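Ricin B-related lectin (Polyporus squamosus, PDB 5MUA) probably binds galactose-containing carbohydrates through a beta-trefoil lectin domain joined to a calcium-dependent, papain-like protease domain. Local coordinates at residues T115-L119 / S141-T145; F211-F215 / F265-N269. One frame throughout, in Å; residues are numbered along the deposited sequence.

Interaction 1 lies in the beta-trefoil lectin part of the chain and interaction 2 in the papain-like part, on opposite sides of the chain's centre. Their centres are 43 Å apart and their nearest atoms about 28 Å, so neither touches the other, and along the sequence the first closes before the second opens. Interaction 1 lies near but not in the sugar site: the side chain of Val117 is about 10 Å from that of Asp72 and about 13 Å from bound galactose. Interaction 2 adjoins the inhibitor site, with the side chain of Gln268 about 4 Å from bound E64 and that of Phe211 about 8 Å from a calcium ion.

Interaction 1: T115-L119 / S141-T145; sequences TFVTL and SQNWT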
loop_
_atom_site.group_PDB
_atom_site.type_symbol
_atom_site.label_atom_id
_atom_site.label_comp_id
_atom_site.label_asym_id
_atom_site.label_seq_id
_atom_site.Cartn_x
_atom_site.Cartn_y
_atom_site.Cartn_z
ATOM N N THR B 115 -16.287 -5.360 42.833
ATOM C CA THR B 115 -17.361 -6.182 42.245
ATOM C C THR B 115 -16.957 -6.705 40.890
ATOM O O THR B 115 -16.001 -6.212 40.256
ATOM C CB THR B 115 -18.696 -5.443 42.165
ATOM O OG1 THR B 115 -18.575 -4.293 41.347
ATOM C CG2 THR B 115 -19.148 -4.975 43.567
ATOM N N PHE B 116 -17.640 -7.749 40.459
ATOM C CA PHE B 116 -17.198 -8.550 39.308
ATOM C C PHE B 116 -18.119 -8.408 38.127
ATOM O O PHE B 116 -19.341 -8.291 38.270
ATOM C CB PHE B 116 -17.122 -10.031 39.689
ATOM C CG PHE B 116 -16.104 -10.319 40.742
ATOM C CD1 PHE B 116 -14.813 -10.542 40.419
ATOM C CD2 PHE B 116 -16.463 -10.341 42.088
ATOM C CE1 PHE B 116 -13.845 -10.804 41.397
ATOM C CE2 PHE B 116 -15.496 -10.589 43.078
ATOM C CZ PHE B 116 -14.202 -10.857 42.725
ATOM N N VAL B 117 -17.538 -8.472 36.932
ATOM C CA VAL B 117 -18.352 -8.515 35.742
ATOM C C VAL B 117 -19.151 -9.853 35.760
ATOM O O VAL B 117 -18.543 -10.944 35.877
ATOM C CB VAL B 117 -17.455 -8.516 34.466
ATOM C CG1 VAL B 117 -18.277 -8.676 33.197
ATOM C CG2 VAL B 117 -16.592 -7.289 34.387
ATOM N N THR B 118 -20.451 -9.747 35.574
ATOM C CA THR B 118 -21.387 -10.816 35.831
ATOM C C THR B 118 -22.394 -10.929 34.742
ATOM O O THR B 118 -22.911 -9.960 34.307
ATOM C CB THR B 118 -22.088 -10.556 37.184
ATOM O OG1 THR B 118 -21.091 -10.336 38.221
ATOM C CG2 THR B 118 -23.061 -11.657 37.548
ATOM N N LEU B 119 -22.663 -12.143 34.267
ATOM C CA LEU B 119 -23.739 -12.392 33.293
ATOM C C LEU B 119 -25.009 -12.643 34.099
ATOM O O LEU B 119 -25.062 -13.590 34.860
ATOM C CB LEU B 119 -23.391 -13.606 32.431
ATOM C CG LEU B 119 -24.465 -13.982 31.424
ATOM C CD1 LEU B 119 -24.869 -12.812 30.579
ATOM C CD2 LEU B 119 -23.954 -15.076 30.509
ATOM N N SER B 141 -21.528 -17.491 36.901
ATOM C CA SER B 141 -21.884 -16.338 36.086
ATOM C C SER B 141 -20.792 -15.270 36.044
ATOM O O SER B 141 -20.840 -14.392 35.176
ATOM C CB SER B 141 -23.218 -15.725 36.567
ATOM O OG SER B 141 -23.064 -15.137 37.885
ATOM N N GLN B 142 -19.846 -15.302 36.969
ATOM C CA GLN B 142 -18.735 -14.376 36.958
ATOM C C GLN B 142 -17.457 -14.937 36.336
ATOM O O GLN B 142 -16.374 -14.316 36.439
ATOM C CB GLN B 142 -18.443 -13.858 38.363
ATOM C CG GLN B 142 -19.690 -13.353 39.040
ATOM C CD GLN B 142 -19.487 -12.765 40.403
ATOM O OE1 GLN B 142 -18.726 -13.269 41.215
ATOM N NE2 GLN B 142 -20.248 -11.729 40.680
ATOM N N ASN B 143 -17.576 -16.097 35.662
ATOM C CA ASN B 143 -16.387 -16.744 35.135
ATOM C C ASN B 143 -16.430 -16.524 33.621
ATOM O O ASN B 143 -17.488 -16.684 32.975
ATOM C CB ASN B 143 -16.412 -18.228 35.410
ATOM C CG ASN B 143 -16.249 -18.546 36.886
ATOM O OD1 ASN B 143 -15.922 -17.673 37.699
ATOM N ND2 ASN B 143 -16.452 -19.813 37.226
ATOM N N TRP B 144 -15.266 -16.237 33.097
ATOM C CA TRP B 144 -15.116 -15.835 31.652
ATOM C C TRP B 144 -13.891 -16.589 31.127
ATOM O O TRP B 144 -12.949 -16.858 31.871
ATOM C CB TRP B 144 -14.881 -14.307 31.565
ATOM C CG TRP B 144 -16.014 -13.546 32.129
ATOM C CD1 TRP B 144 -16.121 -13.135 33.414
ATOM C CD2 TRP B 144 -17.236 -13.202 31.495
ATOM N NE1 TRP B 144 -17.353 -12.539 33.623
ATOM C CE2 TRP B 144 -18.053 -12.587 32.461
ATOM C CE3 TRP B 144 -17.762 -13.400 30.204
ATOM C CZ2 TRP B 144 -19.321 -12.135 32.171
ATOM C CZ3 TRP B 144 -18.994 -12.955 29.921
ATOM C CH2 TRP B 144 -19.793 -12.333 30.891
ATOM N N THR B 145 -13.891 -16.861 29.836
ATOM C CA THR B 145 -12.716 -17.330 29.135
ATOM C C THR B 145 -12.218 -16.272 28.190
ATOM O O THR B 145 -12.965 -15.443 27.797
ATOM C CB THR B 145 -12.954 -18.646 28.401
ATOM O OG1 THR B 145 -13.925 -18.489 27.400
ATOM C CG2 THR B 145 -13.450 -19.705 29.391
HETATM O O HOH W 1 -15.884 -11.705 36.725
#
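The Trp144 indole meets Val117 at its edge: Val117 O lies in the ring plane and accepts a bond from NE1 at 3.0 Å, nearly straight at 164°. The indole N-H nonetheless arrives above the carbonyl plane of Val117, well off either lone pair. A water sits in the plane at the same edge; within hydrogen-bonding distance of Val117 O and Gln142 O, it may bridge them. Farther round the indole, Val117 CG1 packs on CZ2 at 3.8 Å and Leu119 CB approaches CH2.

The amide of Gln142 is turned 45° from the Phe116 ring, with its OE1 set obliquely to that ring and its CD 3.7 Å from Phe116 CB. Extended beyond CG, the glutamine runs alongside Thr118 and gives NE2 to Thr118 OG1 at 2.9 Å; the hydroxyl in turn donates to Phe116 O. With OG1 beside the backbone N (chi1 -53°), the hydroxyl faces both the glutamine amide and Phe116 O. Beyond the segments, NE2 also bonds Gln134 O, while OE1 takes Ile136 N and Lys107 NZ, which fixes the rotation of the amide. Backbone pairing adds Leu119 N to Ser141 O at 3.0 Å. Gln142 and Trp144, with one residue between them, form the QxW motif of ricin-type beta-trefoil lectins, whose glutamine and tryptophan here join 141-145 to strand 116-120 within the trefoil.

Interaction 2: F211-F215 / F265-N269; sequences FATVF and FEPQN
Gln268 CG rests over the centre of the Phe211 ring, 3.5 Å from the centroid and 14° off the normal, a CH-pi contact within the papain-like fold, beside the E64 pocket. The helix 208-226 carrying Phe211 begins at Cys208, which with His248 lines that pocket. With CG beside its own backbone N (chi1 -67°) and the chain extended beyond it, Gln268 crosses the ring at about a right angle.

Pro267 presses into the same turn of helix. Its CB lies 3.5 Å from Phe211 O and its CG 3.7 Å from Phe211 CB, with Ala212 also alongside CG; Phe215 CB meets Pro267 CB one turn on. The Phe215 and Phe265 rings form an offset pair, their planes 30° apart and centroids 5.0 Å apart, so overlap is slight; Phe265 CE2 sits over a face of Phe215, 3.4 Å from Phe215 CE2. No hydrogen bond crosses this interface, which is held by apolar packing.

Around this shell, Trp191 stands edge-to-face with both Phe215 and Phe265 and gives its NE1 to Pro267 O, while Phe206 packs edge-to-face with Phe211. Glu266 OE2 bonds His248 NE2, a place consistent with the third member of a papain-like triad. The other oxygen of Glu266, OE1, accepts Gln268 N at 3.0 Å through its anti lone pair, which ties the carboxylate to the turn that packs on the helix.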
loop_
_atom_site.group_PDB
_atom_site.type_symbol
_atom_site.label_atom_id
_atom_site.label_comp_id
_atom_site.label_asym_id
_atom_site.label_seq_id
_atom_site.Cartn_x
_atom_site.Cartn_y
_atom_site.Cartn_z
ATOM N N PHE B 211 -0.376 -5.455 -6.987
ATOM C CA PHE B 211 -1.447 -6.169 -6.306
ATOM C C PHE B 211 -1.095 -6.363 -4.852
ATOM O O PHE B 211 -1.968 -6.090 -4.009
ATOM C CB PHE B 211 -1.722 -7.517 -6.947
ATOM C CG PHE B 211 -2.505 -7.425 -8.239
ATOM C CD1 PHE B 211 -3.893 -7.403 -8.228
ATOM C CD2 PHE B 211 -1.843 -7.296 -9.463
ATOM C CE1 PHE B 211 -4.612 -7.267 -9.388
ATOM C CE2 PHE B 211 -2.556 -7.187 -10.645
ATOM C CZ PHE B 211 -3.957 -7.141 -10.598
ATOM N N ALA B 212 0.124 -6.820 -4.547
ATOM C CA ALA B 212 0.487 -7.125 -3.184
ATOM C C ALA B 212 0.616 -5.860 -2.288
ATOM O O ALA B 212 0.205 -5.806 -1.127
ATOM C CB ALA B 212 1.722 -8.013 -3.125
ATOM N N THR B 213 1.184 -4.832 -2.881
ATOM C CA THR B 213 1.366 -3.572 -2.141
ATOM C C THR B 213 0.043 -2.882 -1.935
ATOM O O THR B 213 -0.199 -2.359 -0.855
ATOM C CB THR B 213 2.355 -2.645 -2.889
ATOM O OG1 THR B 213 3.606 -3.269 -2.873
ATOM C CG2 THR B 213 2.514 -1.274 -2.165
ATOM N N VAL B 214 -0.803 -2.804 -2.961
ATOM C CA VAL B 214 -2.066 -2.145 -2.872
ATOM C C VAL B 214 -2.955 -2.918 -1.855
ATOM O O VAL B 214 -3.625 -2.272 -1.055
ATOM C CB VAL B 214 -2.778 -1.969 -4.244
ATOM C CG1 VAL B 214 -4.213 -1.494 -4.089
ATOM C CG2 VAL B 214 -2.003 -0.955 -5.083
ATOM N N PHE B 215 -2.972 -4.246 -1.933
ATOM C CA PHE B 215 -3.787 -5.012 -0.964
ATOM C C PHE B 215 -3.346 -4.715 0.476
ATOM O O PHE B 215 -4.234 -4.484 1.349
ATOM C CB PHE B 215 -3.845 -6.513 -1.261
ATOM C CG PHE B 215 -4.761 -7.255 -0.331
ATOM C CD1 PHE B 215 -6.083 -6.869 -0.244
ATOM C CD2 PHE B 215 -4.283 -8.278 0.472
ATOM C CE1 PHE B 215 -6.956 -7.507 0.643
ATOM C CE2 PHE B 215 -5.127 -8.894 1.379
ATOM C CZ PHE B 215 -6.465 -8.536 1.394
ATOM N N PHE B 265 -1.375 -15.621 0.500
ATOM C CA PHE B 265 -2.528 -15.032 -0.079
ATOM C C PHE B 265 -2.148 -14.377 -1.423
ATOM O O PHE B 265 -1.142 -13.656 -1.519
ATOM C CB PHE B 265 -3.150 -14.015 0.876
ATOM C CG PHE B 265 -4.443 -13.388 0.359
ATOM C CD1 PHE B 265 -5.649 -14.083 0.437
ATOM C CD2 PHE B 265 -4.461 -12.120 -0.205
ATOM C CE1 PHE B 265 -6.836 -13.512 0.007
ATOM C CE2 PHE B 265 -5.647 -11.543 -0.664
ATOM C CZ PHE B 265 -6.833 -12.227 -0.564
ATOM N N GLU B 266 -2.909 -14.711 -2.458
ATOM C CA GLU B 266 -2.685 -14.184 -3.801
ATOM C C GLU B 266 -3.620 -13.000 -4.046
ATOM O O GLU B 266 -4.805 -13.198 -4.299
ATOM C CB GLU B 266 -2.885 -15.275 -4.849
ATOM C CG GLU B 266 -2.862 -14.769 -6.280
ATOM C CD GLU B 266 -1.592 -13.962 -6.488
ATOM O OE1 GLU B 266 -1.711 -12.773 -6.642
ATOM O OE2 GLU B 266 -0.533 -14.579 -6.474
ATOM N N PRO B 267 -3.111 -11.734 -4.022
ATOM C CA PRO B 267 -4.022 -10.609 -4.107
ATOM C C PRO B 267 -4.607 -10.351 -5.533
ATOM O O PRO B 267 -5.509 -9.552 -5.653
ATOM C CB PRO B 267 -3.129 -9.404 -3.686
ATOM C CG PRO B 267 -1.776 -9.829 -4.076
ATOM C CD PRO B 267 -1.745 -11.289 -3.682
ATOM N N GLN B 268 -4.137 -11.055 -6.554
ATOM C CA GLN B 268 -4.782 -11.003 -7.865
ATOM C C GLN B 268 -6.089 -11.748 -7.911
ATOM O O GLN B 268 -6.954 -11.297 -8.656
ATOM C CB GLN B 268 -3.933 -11.606 -8.957
ATOM C CG GLN B 268 -2.712 -10.750 -9.176
ATOM C CD GLN B 268 -1.874 -11.289 -10.277
ATOM O OE1 GLN B 268 -2.381 -11.647 -11.356
ATOM N NE2 GLN B 268 -0.609 -11.349 -10.040
ATOM N N ASN B 269 -6.298 -12.768 -7.046
ATOM C CA ASN B 269 -7.534 -13.567 -7.197
ATOM C C ASN B 269 -8.121 -14.047 -5.890
ATOM O O ASN B 269 -9.024 -14.865 -5.897
ATOM C CB ASN B 269 -7.305 -14.756 -8.106
ATOM C CG ASN B 269 -6.260 -15.744 -7.570
ATOM O OD1 ASN B 269 -5.966 -15.815 -6.402
ATOM N ND2 ASN B 269 -5.640 -16.458 -8.468
#